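Local atomic coordinates of arginine decarboxylase (Campylobacter jejuni subsp. jejuni, PDB entry 3NZP), a protein that probably catalyses the pyridoxal phosphate-dependent decarboxylation of arginine to agmatine, a step in the biosynthesis of polyamines such as spermidine. Residues L47-P52 with A536-N541. Sequence-based numbering, arbitrary orientation.
Sequences LLLRFP and AIISIN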
ATOM      1  N   LEU B  47     -17.756   8.137   3.794  1.00 28.45           N
ATOM      2  CA  LEU B  47     -18.287   7.924   2.463  1.00 33.31           C
ATOM      3  C   LEU B  47     -17.463   8.598   1.391  1.00 37.02           C
ATOM      4  O   LEU B  47     -16.921   9.685   1.581  1.00 41.68           O
ATOM      5  CB  LEU B  47     -19.745   8.364   2.348  1.00 32.80           C
ATOM      6  CG  LEU B  47     -20.194   9.617   3.081  1.00 54.57           C
ATOM      7  CD1 LEU B  47     -21.389  10.213   2.362  1.00 56.68           C
ATOM      8  CD2 LEU B  47     -20.566   9.266   4.533  1.00 67.89           C
ATOM      9  N   LEU B  48     -17.349   7.910   0.262  1.00 34.56           N
ATOM     10  CA  LEU B  48     -16.616   8.418  -0.875  1.00 27.95           C
ATOM     11  C   LEU B  48     -17.643   8.936  -1.881  1.00 32.83           C
ATOM     12  O   LEU B  48     -18.520   8.191  -2.305  1.00 34.40           O
ATOM     13  CB  LEU B  48     -15.795   7.309  -1.505  1.00 23.02           C
ATOM     14  CG  LEU B  48     -15.052   7.746  -2.770  1.00 22.00           C
ATOM     15  CD1 LEU B  48     -14.002   8.768  -2.383  1.00 15.89           C
ATOM     16  CD2 LEU B  48     -14.409   6.546  -3.463  1.00 17.92           C
ATOM     17  N   LEU B  49     -17.548  10.211  -2.248  1.00 39.07           N
ATOM     18  CA  LEU B  49     -18.481  10.788  -3.211  1.00 36.11           C
ATOM     19  C   LEU B  49     -17.815  10.989  -4.562  1.00 36.87           C
ATOM     20  O   LEU B  49     -16.669  11.432  -4.634  1.00 38.10           O
ATOM     21  CB  LEU B  49     -19.012  12.130  -2.717  1.00 32.75           C
ATOM     22  CG  LEU B  49     -19.728  12.044  -1.370  1.00 31.95           C
ATOM     23  CD1 LEU B  49     -20.291  13.401  -0.971  1.00 33.82           C
ATOM     24  CD2 LEU B  49     -20.835  11.024  -1.488  1.00 34.24           C
ATOM     25  N   ARG B  50     -18.531  10.645  -5.630  1.00 32.86           N
ATOM     26  CA  ARG B  50     -18.021  10.816  -6.981  1.00 32.71           C
ATOM     27  C   ARG B  50     -18.885  11.851  -7.691  1.00 36.44           C
ATOM     28  O   ARG B  50     -20.121  11.762  -7.686  1.00 36.43           O
ATOM     29  CB  ARG B  50     -18.076   9.508  -7.766  1.00 24.69           C
ATOM     30  CG  ARG B  50     -17.111   8.444  -7.333  1.00 27.11           C
ATOM     31  CD  ARG B  50     -17.187   7.250  -8.291  1.00 34.72           C
ATOM     32  NE  ARG B  50     -16.792   5.993  -7.648  1.00 39.26           N
ATOM     33  CZ  ARG B  50     -15.571   5.730  -7.185  1.00 39.60           C
ATOM     34  NH1 ARG B  50     -14.606   6.637  -7.294  1.00 31.92           N
ATOM     35  NH2 ARG B  50     -15.327   4.563  -6.601  1.00 35.66           N
ATOM     36  N   PHE B  51     -18.232  12.829  -8.305  1.00 32.86           N
ATOM     37  CA  PHE B  51     -18.927  13.883  -9.027  1.00 29.76           C
ATOM     38  C   PHE B  51     -18.605  13.799 -10.516  1.00 30.15           C
ATOM     39  O   PHE B  51     -17.620  14.377 -10.989  1.00 32.71           O
ATOM     40  CB  PHE B  51     -18.509  15.243  -8.472  1.00 27.33           C
ATOM     41  CG  PHE B  51     -18.971  15.485  -7.070  1.00 32.21           C
ATOM     42  CD1 PHE B  51     -20.291  15.846  -6.815  1.00 28.08           C
ATOM     43  CD2 PHE B  51     -18.086  15.357  -6.001  1.00 35.09           C
ATOM     44  CE1 PHE B  51     -20.726  16.082  -5.522  1.00 29.37           C
ATOM     45  CE2 PHE B  51     -18.508  15.588  -4.696  1.00 34.60           C
ATOM     46  CZ  PHE B  51     -19.835  15.955  -4.454  1.00 38.77           C
ATOM     47  N   PRO B  52     -19.437  13.078 -11.280  1.00 27.42           N
ATOM     48  CA  PRO B  52     -19.227  12.926 -12.716  1.00 31.60           C
ATOM     49  C   PRO B  52     -18.941  14.255 -13.404  1.00 39.40           C
ATOM     50  O   PRO B  52     -18.105  14.324 -14.302  1.00 47.49           O
ATOM     51  CB  PRO B  52     -20.530  12.306 -13.195  1.00 27.20           C
ATOM     52  CG  PRO B  52     -20.983  11.529 -12.019  1.00 25.64           C
ATOM     53  CD  PRO B  52     -20.709  12.466 -10.879  1.00 31.69           C
ATOM     54  N   ALA B 536     -21.020   6.952  -3.290  1.00 36.75           N
ATOM     55  CA  ALA B 536     -22.233   7.389  -3.958  1.00 38.82           C
ATOM     56  C   ALA B 536     -21.863   8.317  -5.095  1.00 39.52           C
ATOM     57  O   ALA B 536     -20.897   9.069  -4.986  1.00 42.11           O
ATOM     58  CB  ALA B 536     -23.139   8.111  -2.967  1.00 37.02           C
ATOM     59  N   ILE B 537     -22.632   8.262  -6.179  1.00 36.58           N
ATOM     60  CA  ILE B 537     -22.392   9.112  -7.345  1.00 39.46           C
ATOM     61  C   ILE B 537     -23.367  10.278  -7.357  1.00 38.40           C
ATOM     62  O   ILE B 537     -24.570  10.076  -7.490  1.00 47.69           O
ATOM     63  CB  ILE B 537     -22.572   8.315  -8.617  1.00 40.08           C
ATOM     64  CG1 ILE B 537     -21.618   7.125  -8.579  1.00 41.48           C
ATOM     65  CG2 ILE B 537     -22.358   9.214  -9.834  1.00 31.80           C
ATOM     66  CD1 ILE B 537     -21.840   6.151  -9.692  1.00 62.53           C
ATOM     67  N   ILE B 538     -22.849  11.496  -7.228  1.00 38.34           N
ATOM     68  CA  ILE B 538     -23.702  12.680  -7.197  1.00 40.77           C
ATOM     69  C   ILE B 538     -23.837  13.384  -8.542  1.00 46.34           C
ATOM     70  O   ILE B 538     -22.847  13.855  -9.107  1.00 52.39           O
ATOM     71  CB  ILE B 538     -23.180  13.700  -6.170  1.00 35.63           C
ATOM     72  CG1 ILE B 538     -22.922  13.001  -4.841  1.00 37.24           C
ATOM     73  CG2 ILE B 538     -24.193  14.795  -5.963  1.00 38.54           C
ATOM     74  CD1 ILE B 538     -24.084  12.157  -4.382  1.00 29.76           C
ATOM     75  N   SER B 539     -25.066  13.456  -9.047  1.00 46.66           N
ATOM     76  CA  SER B 539     -25.336  14.117 -10.318  1.00 45.28           C
ATOM     77  C   SER B 539     -25.836  15.524 -10.054  1.00 43.24           C
ATOM     78  O   SER B 539     -26.588  15.755  -9.115  1.00 47.67           O
ATOM     79  CB  SER B 539     -26.387  13.346 -11.104  1.00 44.50           C
ATOM     80  OG  SER B 539     -26.537  13.905 -12.396  1.00 58.10           O
ATOM     81  N   ILE B 540     -25.433  16.471 -10.883  1.00 44.65           N
ATOM     82  CA  ILE B 540     -25.855  17.844 -10.669  1.00 44.90           C
ATOM     83  C   ILE B 540     -26.415  18.466 -11.941  1.00 53.82           C
ATOM     84  O   ILE B 540     -25.896  18.232 -13.037  1.00 62.65           O
ATOM     85  CB  ILE B 540     -24.664  18.691 -10.180  1.00 38.16           C
ATOM     86  CG1 ILE B 540     -23.978  18.022  -8.986  1.00 40.15           C
ATOM     87  CG2 ILE B 540     -25.142  20.047  -9.750  1.00 37.17           C
ATOM     88  CD1 ILE B 540     -22.770  18.794  -8.463  1.00 32.03           C
ATOM     89  N   ASN B 541     -27.479  19.255 -11.801  1.00 58.31           N
ATOM     90  CA  ASN B 541     -28.093  19.932 -12.952  1.00 63.15           C
ATOM     91  C   ASN B 541     -28.704  21.261 -12.512  1.00 64.76           C
ATOM     92  O   ASN B 541     -28.465  21.714 -11.390  1.00 65.56           O
ATOM     93  CB  ASN B 541     -29.158  19.045 -13.600  1.00 54.68           C
ATOM     94  CG  ASN B 541     -30.363  18.835 -12.712  1.00 65.60           C
ATOM     95  OD1 ASN B 541     -30.307  19.064 -11.503  1.00 66.74           O
ATOM     96  ND2 ASN B 541     -31.463  18.383 -13.307  1.00 69.75           N
TER
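The ring of Phe51 meets Ile538 and Ile540 obliquely: CE1 lies 3.5 Å from Ile538 CB, and CD1 4.2 Å from Ile540 CD1. Its CG is anti to its own carbonyl carbon (chi1 -67°), which lays the ring beside the Ile538 side chain, both pointing the same way, although the Phe51 CB itself starts off away from the partner strand. The puckered ring of Pro52 crosses the Ile537 side chain at about a right angle, with CG 3.5 Å from Ile537 CG2. The Arg50 side chain, which ends in the other flat group, meets the partner strand through its aliphatic root, CB to Ile537 CG1 at 4.3 Å. Its guanidinium is engaged by salt bridges from NH1 to Glu521 and from NE to Glu535, while NH1 also hydrogen-bonds His329; these partners probably fix its orientation.

Parallel pairing is established by three backbone bonds. Ala536 N donates to Leu48 O (3.0 Å), Arg50 N to Ala536 O (2.9 Å) and Ile538 N to Arg50 O (2.8 Å), so the amide and carbonyl of Arg50 straddle Ile537. On the opposite face of the sheet from Arg50 and Ile537, Leu49 CD2 packs 4.0 Å from Ala536 CB.

Strand 47-50 is flanked by 534-540 and by antiparallel strand 330-341; beyond 534-540 runs antiparallel strand 545-551. Ile34 of helix 31-40 touches both Phe51 and Ile538, and Leu38 touches Leu47 and Leu49. Phe51 occupies the N-cap position of helix 52-72, which leads into barrel strand 79-84. The pairing thus inserts an N-terminal strand into the C-terminal β-domain, consistent with the barrel-plus-β-domain plan of fold-type III decarboxylases, to which SpeA adds a helical bundle.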